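Long-range contacts in glycerol dehydrogenase (Schizosaccharomyces pombe, PDB 1TA9), which catalyses the NAD(+)-dependent oxidation of glycerol to dihydroxyacetone with the help of a zinc ion, as part of glycerol assimilation: residues B[68-73]-B[207-212]; B[93-98]-B[122-127]; B[133-138]-B[161-166]; B[148-153]-B[171-176]; B[221-226]-B[280-285]. One frame throughout, in Å; residues are numbered along the deposited sequence.

Interaction 1: residues B[68-73]-B[207-212]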
# COMPACT_ATOMS: atom_id res chain seq x y z
N SER B 68 -18.47 -20.79 -28.73
CA SER B 68 -18.18 -19.54 -29.41
C SER B 68 -18.47 -19.54 -30.91
O SER B 68 -18.67 -20.59 -31.52
CB SER B 68 -16.70 -19.20 -29.21
OG SER B 68 -16.26 -18.18 -30.09
N PRO B 69 -18.55 -18.34 -31.50
CA PRO B 69 -18.80 -18.28 -32.94
C PRO B 69 -17.43 -18.67 -33.51
O PRO B 69 -16.43 -18.59 -32.79
CB PRO B 69 -19.08 -16.80 -33.19
CG PRO B 69 -19.68 -16.34 -31.88
CD PRO B 69 -18.80 -17.03 -30.87
N GLN B 70 -17.38 -19.09 -34.76
CA GLN B 70 -16.09 -19.47 -35.34
C GLN B 70 -15.21 -18.25 -35.60
O GLN B 70 -13.99 -18.32 -35.48
CB GLN B 70 -16.31 -20.22 -36.65
CG GLN B 70 -17.02 -21.54 -36.47
CD GLN B 70 -17.21 -22.27 -37.78
OE1 GLN B 70 -18.03 -21.87 -38.61
NE2 GLN B 70 -16.43 -23.33 -37.98
N LYS B 71 -15.84 -17.13 -35.96
CA LYS B 71 -15.10 -15.91 -36.25
C LYS B 71 -15.89 -14.67 -35.83
O LYS B 71 -17.12 -14.65 -35.90
CB LYS B 71 -14.81 -15.79 -37.75
CG LYS B 71 -13.98 -16.91 -38.35
CD LYS B 71 -12.50 -16.78 -38.03
CE LYS B 71 -11.70 -17.78 -38.84
NZ LYS B 71 -10.26 -17.81 -38.46
N TYR B 72 -15.16 -13.65 -35.38
CA TYR B 72 -15.74 -12.37 -35.00
C TYR B 72 -14.86 -11.37 -35.71
O TYR B 72 -13.65 -11.33 -35.49
CB TYR B 72 -15.69 -12.15 -33.48
CG TYR B 72 -16.06 -10.75 -33.07
CD1 TYR B 72 -15.10 -9.73 -32.99
CD2 TYR B 72 -17.38 -10.43 -32.76
CE1 TYR B 72 -15.45 -8.43 -32.62
CE2 TYR B 72 -17.74 -9.13 -32.39
CZ TYR B 72 -16.77 -8.14 -32.32
OH TYR B 72 -17.14 -6.86 -31.95
N VAL B 73 -15.46 -10.57 -36.60
CA VAL B 73 -14.71 -9.60 -37.38
C VAL B 73 -15.31 -8.21 -37.20
O VAL B 73 -16.50 -8.02 -37.42
CB VAL B 73 -14.74 -9.97 -38.88
CG1 VAL B 73 -13.94 -8.95 -39.69
CG2 VAL B 73 -14.18 -11.37 -39.07
N ASN B 207 -23.31 -21.92 -32.08
CA ASN B 207 -23.37 -20.46 -32.15
C ASN B 207 -23.33 -20.03 -33.60
O ASN B 207 -22.94 -20.81 -34.47
CB ASN B 207 -22.15 -19.83 -31.46
CG ASN B 207 -22.22 -19.92 -29.95
OD1 ASN B 207 -22.12 -21.00 -29.38
ND2 ASN B 207 -22.40 -18.77 -29.31
N PRO B 208 -23.73 -18.77 -33.89
CA PRO B 208 -23.69 -18.30 -35.27
C PRO B 208 -22.23 -18.48 -35.69
O PRO B 208 -21.33 -18.39 -34.85
CB PRO B 208 -24.08 -16.84 -35.15
CG PRO B 208 -25.03 -16.85 -33.99
CD PRO B 208 -24.35 -17.77 -33.00
N ASN B 209 -21.98 -18.71 -36.97
CA ASN B 209 -20.62 -18.95 -37.42
C ASN B 209 -19.73 -17.72 -37.47
O ASN B 209 -18.56 -17.78 -37.09
CB ASN B 209 -20.66 -19.64 -38.78
CG ASN B 209 -21.52 -20.89 -38.75
OD1 ASN B 209 -22.75 -20.81 -38.73
ND2 ASN B 209 -20.88 -22.05 -38.74
N LEU B 210 -20.27 -16.60 -37.92
CA LEU B 210 -19.51 -15.36 -38.00
C LEU B 210 -20.32 -14.15 -37.56
O LEU B 210 -21.47 -14.00 -37.96
CB LEU B 210 -19.03 -15.12 -39.45
CG LEU B 210 -18.51 -13.72 -39.80
CD1 LEU B 210 -17.16 -13.47 -39.13
CD2 LEU B 210 -18.37 -13.59 -41.31
N ILE B 211 -19.71 -13.32 -36.73
CA ILE B 211 -20.34 -12.07 -36.30
C ILE B 211 -19.46 -11.06 -37.05
O ILE B 211 -18.25 -11.00 -36.84
CB ILE B 211 -20.27 -11.85 -34.78
CG1 ILE B 211 -21.43 -12.58 -34.08
CG2 ILE B 211 -20.43 -10.37 -34.46
CD1 ILE B 211 -21.63 -14.02 -34.47
N PHE B 212 -20.09 -10.29 -37.93
CA PHE B 212 -19.40 -9.34 -38.80
C PHE B 212 -19.91 -7.93 -38.52
O PHE B 212 -21.09 -7.64 -38.75
CB PHE B 212 -19.68 -9.78 -40.24
CG PHE B 212 -18.86 -9.08 -41.29
CD1 PHE B 212 -17.55 -8.69 -41.05
CD2 PHE B 212 -19.40 -8.86 -42.56
CE1 PHE B 212 -16.79 -8.09 -42.06
CE2 PHE B 212 -18.65 -8.27 -43.57
CZ PHE B 212 -17.34 -7.89 -43.32
O HOH W 1 -20.00 -21.36 -34.22

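Interaction 2: residues B[93-98]-B[122-127]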
# COMPACT_ATOMS: atom_id res chain seq x y z
N SER B 93 -23.35 -19.06 -53.50
CA SER B 93 -24.65 -18.45 -53.26
C SER B 93 -24.91 -18.11 -51.80
O SER B 93 -24.62 -18.91 -50.90
CB SER B 93 -25.75 -19.37 -53.77
OG SER B 93 -27.02 -18.77 -53.61
N ALA B 94 -25.48 -16.93 -51.56
CA ALA B 94 -25.78 -16.48 -50.21
C ALA B 94 -27.07 -15.67 -50.13
O ALA B 94 -27.46 -15.01 -51.09
CB ALA B 94 -24.62 -15.65 -49.67
N VAL B 95 -27.73 -15.74 -48.98
CA VAL B 95 -28.95 -14.99 -48.76
C VAL B 95 -28.62 -13.82 -47.84
O VAL B 95 -27.94 -13.99 -46.83
CB VAL B 95 -30.05 -15.85 -48.08
CG1 VAL B 95 -31.16 -14.97 -47.53
CG2 VAL B 95 -30.62 -16.85 -49.07
N VAL B 96 -29.09 -12.63 -48.20
CA VAL B 96 -28.86 -11.46 -47.37
C VAL B 96 -30.23 -10.98 -46.91
O VAL B 96 -31.08 -10.61 -47.72
CB VAL B 96 -28.13 -10.33 -48.13
CG1 VAL B 96 -28.00 -9.11 -47.24
CG2 VAL B 96 -26.75 -10.81 -48.56
N LEU B 97 -30.44 -11.00 -45.60
CA LEU B 97 -31.71 -10.60 -45.00
C LEU B 97 -31.58 -9.32 -44.18
O LEU B 97 -30.73 -9.23 -43.29
CB LEU B 97 -32.23 -11.72 -44.11
CG LEU B 97 -33.53 -11.45 -43.34
CD1 LEU B 97 -34.69 -11.33 -44.32
CD2 LEU B 97 -33.77 -12.58 -42.35
N ALA B 98 -32.43 -8.34 -44.47
CA ALA B 98 -32.42 -7.07 -43.74
C ALA B 98 -33.71 -6.31 -44.00
O ALA B 98 -34.30 -6.42 -45.08
CB ALA B 98 -31.22 -6.23 -44.18
N THR B 122 -29.21 -13.73 -52.94
CA THR B 122 -30.66 -13.64 -52.82
C THR B 122 -30.95 -12.56 -51.80
O THR B 122 -30.68 -12.72 -50.61
CB THR B 122 -31.26 -14.97 -52.33
OG1 THR B 122 -30.91 -16.02 -53.24
CG2 THR B 122 -32.78 -14.87 -52.24
N LYS B 123 -31.49 -11.44 -52.27
CA LYS B 123 -31.81 -10.32 -51.40
C LYS B 123 -33.24 -10.40 -50.89
O LYS B 123 -34.20 -10.27 -51.66
CB LYS B 123 -31.58 -9.00 -52.15
CG LYS B 123 -30.16 -8.84 -52.66
CD LYS B 123 -29.98 -7.55 -53.45
CE LYS B 123 -30.82 -7.55 -54.72
NZ LYS B 123 -30.61 -6.31 -55.52
N LEU B 124 -33.38 -10.61 -49.58
CA LEU B 124 -34.70 -10.70 -48.96
C LEU B 124 -34.92 -9.53 -48.01
O LEU B 124 -33.99 -9.05 -47.37
CB LEU B 124 -34.83 -12.01 -48.19
CG LEU B 124 -34.62 -13.31 -48.97
CD1 LEU B 124 -34.81 -14.49 -48.02
CD2 LEU B 124 -35.60 -13.40 -50.13
N VAL B 125 -36.17 -9.08 -47.93
CA VAL B 125 -36.50 -7.97 -47.05
C VAL B 125 -37.26 -8.47 -45.83
O VAL B 125 -38.33 -9.06 -45.95
CB VAL B 125 -37.37 -6.91 -47.77
CG1 VAL B 125 -37.68 -5.77 -46.82
CG2 VAL B 125 -36.65 -6.40 -49.00
N PHE B 126 -36.70 -8.23 -44.65
CA PHE B 126 -37.34 -8.65 -43.41
C PHE B 126 -38.56 -7.76 -43.23
O PHE B 126 -38.47 -6.54 -43.31
CB PHE B 126 -36.39 -8.46 -42.23
CG PHE B 126 -36.96 -8.92 -40.92
CD1 PHE B 126 -36.90 -8.11 -39.79
CD2 PHE B 126 -37.55 -10.18 -40.80
CE1 PHE B 126 -37.42 -8.53 -38.57
CE2 PHE B 126 -38.08 -10.61 -39.59
CZ PHE B 126 -38.02 -9.78 -38.47
N GLY B 127 -39.71 -8.39 -43.00
CA GLY B 127 -40.94 -7.63 -42.83
C GLY B 127 -41.04 -6.96 -41.47
O GLY B 127 -42.09 -6.42 -41.12

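Interaction 3: residues B[133-138]-B[161-166]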
# COMPACT_ATOMS: atom_id res chain seq x y z
N VAL B 133 -44.58 -17.48 -38.91
CA VAL B 133 -45.30 -17.43 -40.18
C VAL B 133 -44.50 -16.63 -41.21
O VAL B 133 -44.38 -17.03 -42.36
CB VAL B 133 -46.68 -16.81 -39.98
N GLU B 134 -43.97 -15.49 -40.77
CA GLU B 134 -43.18 -14.64 -41.65
C GLU B 134 -41.82 -15.26 -41.92
O GLU B 134 -41.27 -15.13 -43.02
CB GLU B 134 -43.02 -13.26 -41.02
N LEU B 135 -41.27 -15.94 -40.92
CA LEU B 135 -39.97 -16.59 -41.05
C LEU B 135 -40.03 -17.74 -42.04
O LEU B 135 -39.12 -17.92 -42.85
CB LEU B 135 -39.49 -17.11 -39.69
CG LEU B 135 -39.21 -16.05 -38.62
CD1 LEU B 135 -38.76 -16.73 -37.34
CD2 LEU B 135 -38.14 -15.09 -39.11
N ASP B 136 -41.10 -18.52 -41.96
CA ASP B 136 -41.27 -19.65 -42.86
C ASP B 136 -41.47 -19.14 -44.28
O ASP B 136 -41.05 -19.78 -45.25
CB ASP B 136 -42.46 -20.51 -42.43
CG ASP B 136 -42.22 -21.19 -41.10
OD1 ASP B 136 -41.19 -21.88 -40.96
OD2 ASP B 136 -43.06 -21.05 -40.19
N LYS B 137 -42.10 -17.98 -44.41
CA LYS B 137 -42.34 -17.38 -45.71
C LYS B 137 -40.98 -17.00 -46.30
O LYS B 137 -40.73 -17.19 -47.49
CB LYS B 137 -43.22 -16.15 -45.58
N LEU B 138 -40.11 -16.48 -45.45
CA LEU B 138 -38.77 -16.08 -45.87
C LEU B 138 -37.97 -17.31 -46.30
O LEU B 138 -37.33 -17.30 -47.35
CB LEU B 138 -38.04 -15.37 -44.72
CG LEU B 138 -38.55 -13.98 -44.34
CD1 LEU B 138 -37.81 -13.49 -43.10
CD2 LEU B 138 -38.34 -13.02 -45.51
N ALA B 161 -32.48 -14.63 -38.93
CA ALA B 161 -31.40 -15.24 -39.71
C ALA B 161 -30.94 -16.56 -39.08
O ALA B 161 -30.72 -17.54 -39.78
CB ALA B 161 -30.23 -14.28 -39.82
N LYS B 162 -30.80 -16.56 -37.76
CA LYS B 162 -30.37 -17.76 -37.04
C LYS B 162 -31.40 -18.86 -37.18
O LYS B 162 -31.06 -20.03 -37.35
CB LYS B 162 -30.15 -17.44 -35.55
CG LYS B 162 -29.01 -16.46 -35.28
CD LYS B 162 -28.90 -16.13 -33.80
CE LYS B 162 -27.84 -15.07 -33.55
NZ LYS B 162 -27.70 -14.70 -32.11
N TYR B 163 -32.67 -18.49 -37.09
CA TYR B 163 -33.76 -19.44 -37.21
C TYR B 163 -33.76 -20.10 -38.58
O TYR B 163 -33.77 -21.33 -38.70
CB TYR B 163 -35.10 -18.74 -36.98
CG TYR B 163 -36.30 -19.64 -37.21
CD1 TYR B 163 -36.68 -20.60 -36.27
CD2 TYR B 163 -37.05 -19.54 -38.39
CE1 TYR B 163 -37.76 -21.45 -36.51
CE2 TYR B 163 -38.13 -20.38 -38.63
CZ TYR B 163 -38.48 -21.33 -37.68
OH TYR B 163 -39.56 -22.16 -37.92
N ILE B 164 -33.75 -19.29 -39.63
CA ILE B 164 -33.76 -19.80 -40.99
C ILE B 164 -32.54 -20.68 -41.27
O ILE B 164 -32.67 -21.76 -41.84
CB ILE B 164 -33.80 -18.63 -42.01
CG1 ILE B 164 -35.08 -17.83 -41.81
CG2 ILE B 164 -33.72 -19.17 -43.44
CD1 ILE B 164 -35.16 -16.56 -42.63
N ALA B 165 -31.36 -20.22 -40.87
CA ALA B 165 -30.13 -20.97 -41.08
C ALA B 165 -30.21 -22.33 -40.38
O ALA B 165 -29.82 -23.35 -40.94
CB ALA B 165 -28.94 -20.18 -40.55
N HIS B 166 -30.72 -22.33 -39.15
CA HIS B 166 -30.86 -23.57 -38.40
C HIS B 166 -31.86 -24.48 -39.10
O HIS B 166 -31.64 -25.68 -39.23
CB HIS B 166 -31.33 -23.29 -36.98
CG HIS B 166 -31.57 -24.52 -36.17
ND1 HIS B 166 -30.56 -25.40 -35.84
CD2 HIS B 166 -32.71 -25.04 -35.65
CE1 HIS B 166 -31.07 -26.41 -35.15
NE2 HIS B 166 -32.37 -26.21 -35.03

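Interaction 4: residues B[148-153]-B[171-176]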
# COMPACT_ATOMS: atom_id res chain seq x y z
N VAL B 148 -25.32 -20.08 -47.32
CA VAL B 148 -25.27 -19.39 -46.04
C VAL B 148 -26.35 -18.32 -45.93
O VAL B 148 -26.79 -17.76 -46.93
CB VAL B 148 -23.88 -18.72 -45.84
CG1 VAL B 148 -23.68 -17.63 -46.89
CG2 VAL B 148 -23.77 -18.14 -44.44
N ILE B 149 -26.78 -18.06 -44.70
CA ILE B 149 -27.80 -17.06 -44.44
C ILE B 149 -27.13 -15.88 -43.74
O ILE B 149 -26.51 -16.05 -42.69
CB ILE B 149 -28.91 -17.61 -43.51
CG1 ILE B 149 -29.48 -18.91 -44.08
CG2 ILE B 149 -30.01 -16.57 -43.34
CD1 ILE B 149 -30.16 -18.76 -45.42
N ILE B 150 -27.25 -14.69 -44.33
CA ILE B 150 -26.64 -13.50 -43.76
C ILE B 150 -27.70 -12.53 -43.23
O ILE B 150 -28.48 -11.98 -44.01
CB ILE B 150 -25.79 -12.75 -44.80
CG1 ILE B 150 -24.80 -13.72 -45.46
CG2 ILE B 150 -25.04 -11.60 -44.14
CD1 ILE B 150 -23.96 -13.08 -46.56
N GLY B 151 -27.71 -12.32 -41.92
CA GLY B 151 -28.65 -11.41 -41.31
C GLY B 151 -27.98 -10.08 -41.01
O GLY B 151 -26.97 -10.04 -40.31
N VAL B 152 -28.54 -8.99 -41.53
CA VAL B 152 -27.96 -7.67 -41.31
C VAL B 152 -28.95 -6.73 -40.64
O VAL B 152 -30.01 -6.44 -41.20
CB VAL B 152 -27.52 -7.03 -42.66
CG1 VAL B 152 -26.71 -5.77 -42.40
CG2 VAL B 152 -26.72 -8.03 -43.48
N GLY B 153 -28.62 -6.25 -39.44
CA GLY B 153 -29.51 -5.34 -38.74
C GLY B 153 -29.62 -5.54 -37.24
O GLY B 153 -28.63 -5.85 -36.57
N PRO B 171 -24.82 -22.60 -42.29
CA PRO B 171 -24.07 -21.71 -41.40
C PRO B 171 -24.73 -20.33 -41.46
O PRO B 171 -25.43 -20.01 -42.42
CB PRO B 171 -22.67 -21.71 -42.01
CG PRO B 171 -22.95 -21.88 -43.48
CD PRO B 171 -24.01 -22.96 -43.48
N SER B 172 -24.51 -19.52 -40.43
CA SER B 172 -25.10 -18.20 -40.38
C SER B 172 -24.05 -17.12 -40.17
O SER B 172 -23.02 -17.35 -39.54
CB SER B 172 -26.13 -18.12 -39.25
OG SER B 172 -25.56 -18.46 -38.00
N ILE B 173 -24.31 -15.95 -40.74
CA ILE B 173 -23.43 -14.80 -40.61
C ILE B 173 -24.31 -13.67 -40.09
O ILE B 173 -25.27 -13.25 -40.74
CB ILE B 173 -22.78 -14.43 -41.96
CG1 ILE B 173 -21.86 -15.57 -42.42
CG2 ILE B 173 -21.98 -13.13 -41.83
CD1 ILE B 173 -21.07 -15.28 -43.69
N ILE B 174 -23.98 -13.18 -38.90
CA ILE B 174 -24.75 -12.13 -38.23
C ILE B 174 -24.01 -10.80 -38.28
O ILE B 174 -22.86 -10.70 -37.83
CB ILE B 174 -25.00 -12.53 -36.76
CG1 ILE B 174 -25.61 -13.93 -36.69
CG2 ILE B 174 -25.92 -11.52 -36.09
CD1 ILE B 174 -27.00 -14.06 -37.33
N CYS B 175 -24.67 -9.77 -38.81
CA CYS B 175 -24.06 -8.46 -38.95
C CYS B 175 -24.85 -7.38 -38.23
O CYS B 175 -25.74 -6.75 -38.82
CB CYS B 175 -23.94 -8.09 -40.43
SG CYS B 175 -23.31 -9.42 -41.46
N PRO B 176 -24.55 -7.15 -36.95
CA PRO B 176 -25.28 -6.12 -36.20
C PRO B 176 -24.99 -4.73 -36.77
O PRO B 176 -23.85 -4.43 -37.14
CB PRO B 176 -24.75 -6.29 -34.78
CG PRO B 176 -23.36 -6.80 -34.99
CD PRO B 176 -23.53 -7.80 -36.11

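Interaction 5: residues B[221-226]-B[280-285]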
# COMPACT_ATOMS: atom_id res chain seq x y z
N ALA B 221 -24.73 5.52 -36.05
CA ALA B 221 -26.02 5.33 -35.39
C ALA B 221 -26.14 6.24 -34.17
O ALA B 221 -25.14 6.65 -33.59
CB ALA B 221 -26.18 3.88 -34.98
N PRO B 222 -27.38 6.57 -33.77
CA PRO B 222 -27.60 7.43 -32.60
C PRO B 222 -26.90 6.83 -31.38
O PRO B 222 -27.00 5.63 -31.13
CB PRO B 222 -29.11 7.42 -32.45
CG PRO B 222 -29.58 7.31 -33.87
CD PRO B 222 -28.66 6.25 -34.42
N VAL B 223 -26.20 7.66 -30.62
CA VAL B 223 -25.46 7.17 -29.46
C VAL B 223 -26.33 6.48 -28.40
O VAL B 223 -25.82 5.74 -27.55
CB VAL B 223 -24.63 8.31 -28.82
CG1 VAL B 223 -25.55 9.35 -28.19
CG2 VAL B 223 -23.64 7.74 -27.81
N ARG B 224 -27.65 6.70 -28.43
CA ARG B 224 -28.52 6.03 -27.47
C ARG B 224 -28.35 4.51 -27.63
O ARG B 224 -28.41 3.76 -26.66
CB ARG B 224 -29.98 6.42 -27.70
CG ARG B 224 -30.95 5.76 -26.72
CD ARG B 224 -32.42 5.96 -27.10
NE ARG B 224 -33.29 5.21 -26.19
CZ ARG B 224 -34.59 5.00 -26.38
NH1 ARG B 224 -35.19 5.47 -27.47
NH2 ARG B 224 -35.28 4.31 -25.49
N PHE B 225 -28.14 4.06 -28.86
CA PHE B 225 -27.96 2.63 -29.13
C PHE B 225 -26.72 2.06 -28.45
O PHE B 225 -26.76 0.98 -27.85
CB PHE B 225 -27.88 2.38 -30.64
CG PHE B 225 -29.20 2.47 -31.35
CD1 PHE B 225 -30.12 1.43 -31.27
CD2 PHE B 225 -29.54 3.61 -32.07
CE1 PHE B 225 -31.36 1.52 -31.91
CE2 PHE B 225 -30.78 3.72 -32.71
CZ PHE B 225 -31.69 2.67 -32.63
N LEU B 226 -25.60 2.77 -28.58
CA LEU B 226 -24.35 2.32 -27.96
C LEU B 226 -24.51 2.25 -26.45
O LEU B 226 -24.05 1.30 -25.81
CB LEU B 226 -23.20 3.29 -28.30
CG LEU B 226 -21.84 2.95 -27.67
CD1 LEU B 226 -21.28 1.69 -28.33
CD2 LEU B 226 -20.87 4.11 -27.84
N LEU B 280 -18.58 9.62 -26.05
CA LEU B 280 -18.23 10.93 -26.61
C LEU B 280 -17.85 10.77 -28.08
O LEU B 280 -18.26 11.57 -28.93
CB LEU B 280 -17.08 11.55 -25.82
CG LEU B 280 -17.44 11.97 -24.39
CD1 LEU B 280 -16.18 12.27 -23.59
CD2 LEU B 280 -18.35 13.19 -24.43
N SER B 281 -17.08 9.73 -28.39
CA SER B 281 -16.66 9.47 -29.77
C SER B 281 -17.86 9.26 -30.69
O SER B 281 -17.96 9.88 -31.75
CB SER B 281 -15.74 8.23 -29.82
OG SER B 281 -14.49 8.49 -29.20
N ASN B 282 -18.78 8.38 -30.28
CA ASN B 282 -19.99 8.07 -31.05
C ASN B 282 -20.77 9.37 -31.27
O ASN B 282 -21.21 9.66 -32.39
CB ASN B 282 -20.84 7.05 -30.26
CG ASN B 282 -21.98 6.44 -31.07
OD1 ASN B 282 -22.65 5.53 -30.58
ND2 ASN B 282 -22.19 6.93 -32.29
N THR B 283 -20.95 10.14 -30.21
CA THR B 283 -21.67 11.40 -30.30
C THR B 283 -21.03 12.35 -31.32
O THR B 283 -21.73 13.00 -32.10
CB THR B 283 -21.73 12.12 -28.92
OG1 THR B 283 -22.40 11.28 -27.97
CG2 THR B 283 -22.48 13.43 -29.02
N ARG B 284 -19.70 12.41 -31.32
CA ARG B 284 -18.97 13.28 -32.25
C ARG B 284 -18.83 12.63 -33.63
O ARG B 284 -18.33 13.26 -34.56
CB ARG B 284 -17.59 13.61 -31.66
CG ARG B 284 -16.80 14.70 -32.39
CD ARG B 284 -17.54 16.03 -32.35
NE ARG B 284 -16.78 17.13 -32.95
CZ ARG B 284 -15.96 17.92 -32.28
NH1 ARG B 284 -15.78 17.76 -30.97
NH2 ARG B 284 -15.32 18.90 -32.92
N GLY B 285 -19.25 11.38 -33.74
CA GLY B 285 -19.17 10.68 -35.01
C GLY B 285 -17.77 10.24 -35.42
O GLY B 285 -17.50 10.06 -36.61
O HOH W 2 -24.78 4.08 -31.18

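Interaction 1: residues B[68-73]-B[207-212]
Val73 N donates to Ile211 O at 2.8 Å in a nearly straight bond, and two more firm backbone bonds, Ile211 N to Lys71 O and Lys71 N to Asn209 O, complete a short parallel ladder between strands 71-73 and 210-212. Gln70 N also leans on Asn209 O, but weakly. Just ahead of the strands the side chains of Gln70 and Asn209 run side by side, and Asn209 ND2 gives a hydrogen to Gln70 OE1 at 2.9 Å. That oxygen sits in the amide plane of Asn209, while the two amide planes are turned 66° apart, which puts ND2 well above the carbonyl plane of Gln70. OE1 takes a second bond from Trp89, and Asn209 OD1 accepts from Ser172 N, tying the pair to the next strand.

Packing follows the pleat. On one face Tyr72 CD2 meets Ile211 CG2 at 3.5 Å, and Ile211 CD1 turns back to Pro69 CB at 4.0 Å. On the other, Val73 touches two partners: CG2 meets Leu210 CD1 at 3.6 Å, and alongside, CB lies 3.8 Å from Phe212 CD1.

Lys71 to Val73 also pair antiparallel with a strand of the second subunit, carrying the sheet across the interface. With two hydrogens on Gln70 OE1 and the Asn209 amide held at both ends, both groups should be fixed in how they are turned beside that interface.

Interaction 2: residues B[93-98]-B[122-127]
Val95 and Leu124 lean across each other on one face of the sheet, Val95 CG1 meeting Leu124 CD1 at 3.7 Å. The other branch of Val95 turns to Thr122, with CG2 3.8 Å from Thr122 CB, so the valine straddles two residues of the neighbouring strand. Farther along the same face, Leu97 has CG anti to its backbone N (chi1 177°), and this swings CD1 over the partner strand. Leu97 CD1 rests 3.9 Å from Leu124 CB and equally close to Phe126 CB. The phenylalanine ring itself leads off toward Thr157 and Ser160 of helix 155-167.

Beneath these side chains the strands run parallel, 19° from exact alignment. Thr122 N to Ala94 O, Val96 N to Thr122 O and Leu124 N to Val96 O are sound bonds. The ladder then slackens: Ala98 N to Leu124 O is weak at 3.4 Å. Phe126 N still reaches Ala98 O at 3.0 Å, though from well above the carbonyl plane.

Val96 and Ala98 face the other way, against Trp103. The strands and helix 100-115 between them form a beta-alpha-beta unit at one margin of the Rossmann-like sheet; strand 93-98 leads directly into Asp99, a probable NAD(+)-binding residue, and Phe126 lies close to it.

Interaction 3: residues B[133-138]-B[161-166]
Tyr163 has its ring swung away from the backbone N (chi1 174°), which throws it outward from helix 161-166 onto Leu135 of helix 133-138. The leucine meets the ring through two atoms: CD1 lies 3.5 Å from Tyr163 CD2, and Leu135 CB is 3.7 Å from both CD2 and CE2 of Tyr163. The two side chains meet at a slant.

Beyond the leucine, Asp136 arrives near the plane of the ring at its edge. Tyr163 OH donates a weak hydrogen bond to Asp136 OD1 at 3.5 Å. A bond this long, at an exposed carboxylate, probably adds little to the grip of the apolar groups.

One turn after Leu135, Leu138 crosses Ile164, the neighbour of Tyr163, at about a right angle, Ile164 CD1 resting 3.8 Å from Leu138 CB. The isoleucine chain is extended (chi2 173°), and that carries its terminal methyl across to the other helix. The segment axes are 10.0 Å apart at closest approach and inclined at 55°, so contact is confined to these few side chains.

Ile164 also rests on Ile149, and Ala165 on Ile149 and Ser172, so helix 155-167 rests on strands 148-153 and 172-176. Helix 132-139 lies beside it, Leu138 packing on Leu97, Leu124 and Phe126 of the neighbouring strand pair.

Interaction 4: residues B[148-153]-B[171-176]
Cys175 N gives its hydrogen to Gly151 O at 2.8 Å, nearly head-on to the carbonyl. Ile173 O is approached just as directly by Gly151 N, so the glycine is bound to the partner strand through both its backbone polar atoms. Ile173 N to Ile149 O and Gly153 N to Cys175 O continue the parallel ladder, and a longer bond from Ile149 N to Pro171 O, 3.3 Å, opens it.

On one face Ile150 and Ile173 lie side by side, while Ile150 CG2 reaches forward to Cys175 SG at 3.9 Å. The CG2 branch of Val148, trans to the amide nitrogen, is set 3.8 Å from Ile173 CG1 and against the Pro171 ring.

The opposite face carries no side chain at Gly151, and Ala161 of helix 155-167 packs directly on its CA. Strand, helix, strand form a right-handed beta-alpha-beta crossover of a Rossmann-like fold, whose glycine-rich turn after Gly153 leads into the probable NAD(+)-binding residues Gly155 to Asp159.

Interaction 5: residues B[221-226]-B[280-285]
The flat amide of Asn282 meets segment 221-226 with both its polar atoms. Asn282 ND2 donates to Ala221 O at 3.2 Å, with that oxygen tilted 21° out of the amide plane and the bond close to the direction of the carbonyl. Asn282 OD1 takes a hydrogen from a water at 2.6 Å. The same water donates to Pro222 O at 2.7 Å and accepts a weak bond from Leu226 N, so it bridges the asparagine to the first turn of the helix. The ring of Phe225 has Pro222 O in its plane, at the edge.

A chi1 of -168° points the Asn282 amide away from its own backbone N and across to segment 221-226. Asn282 OD1 is then hemmed in by carbon, 3.2 Å from Leu226 CB and 3.4 Å from Val223 CA, while the Leu226 and Asn282 side chains slide past each other in opposite directions. Val223 packs beside it: CG1 lies 3.7 Å from Thr283 OG1, a hydroxyl bonded back to Ile279 O in its own helix.

Leu226 packs further onto Phe291 and Val294 of helix 289-307, while Arg284 makes a salt bridge to Asp418 of a third subunit. Gly285, the first residue beyond helix 258-284, has positive phi and closes the last turn in a Schellman motif. The arrangement joins the start of helix 223-245, which farther on carries the zinc ligand Asp232, to the end of helix 258-284 in the all-helical part typical of iron-containing alcohol dehydrogenases.

Interactions 1, 2 and 4 are ladders of one parallel sheet: 210-214 adjoins 172-176, and 148-153 adjoins 93-98, so backbone bonds run unbroken from interaction 1 through interaction 4 to interaction 2. All three are buried, but interaction 1 adds side-chain amide bonds near a subunit interface, interaction 4 lies mid-sheet with mostly apolar side chains, and interaction 2 has exposed residues on its outer strand. Interaction 3 joins two helices beside that sheet, touching interactions 1, 2 and 4, and owes its hold to apolar contact with one weak polar bond. Interaction 5 stands apart in the helical region, where an asparagine and a water join two helix ends.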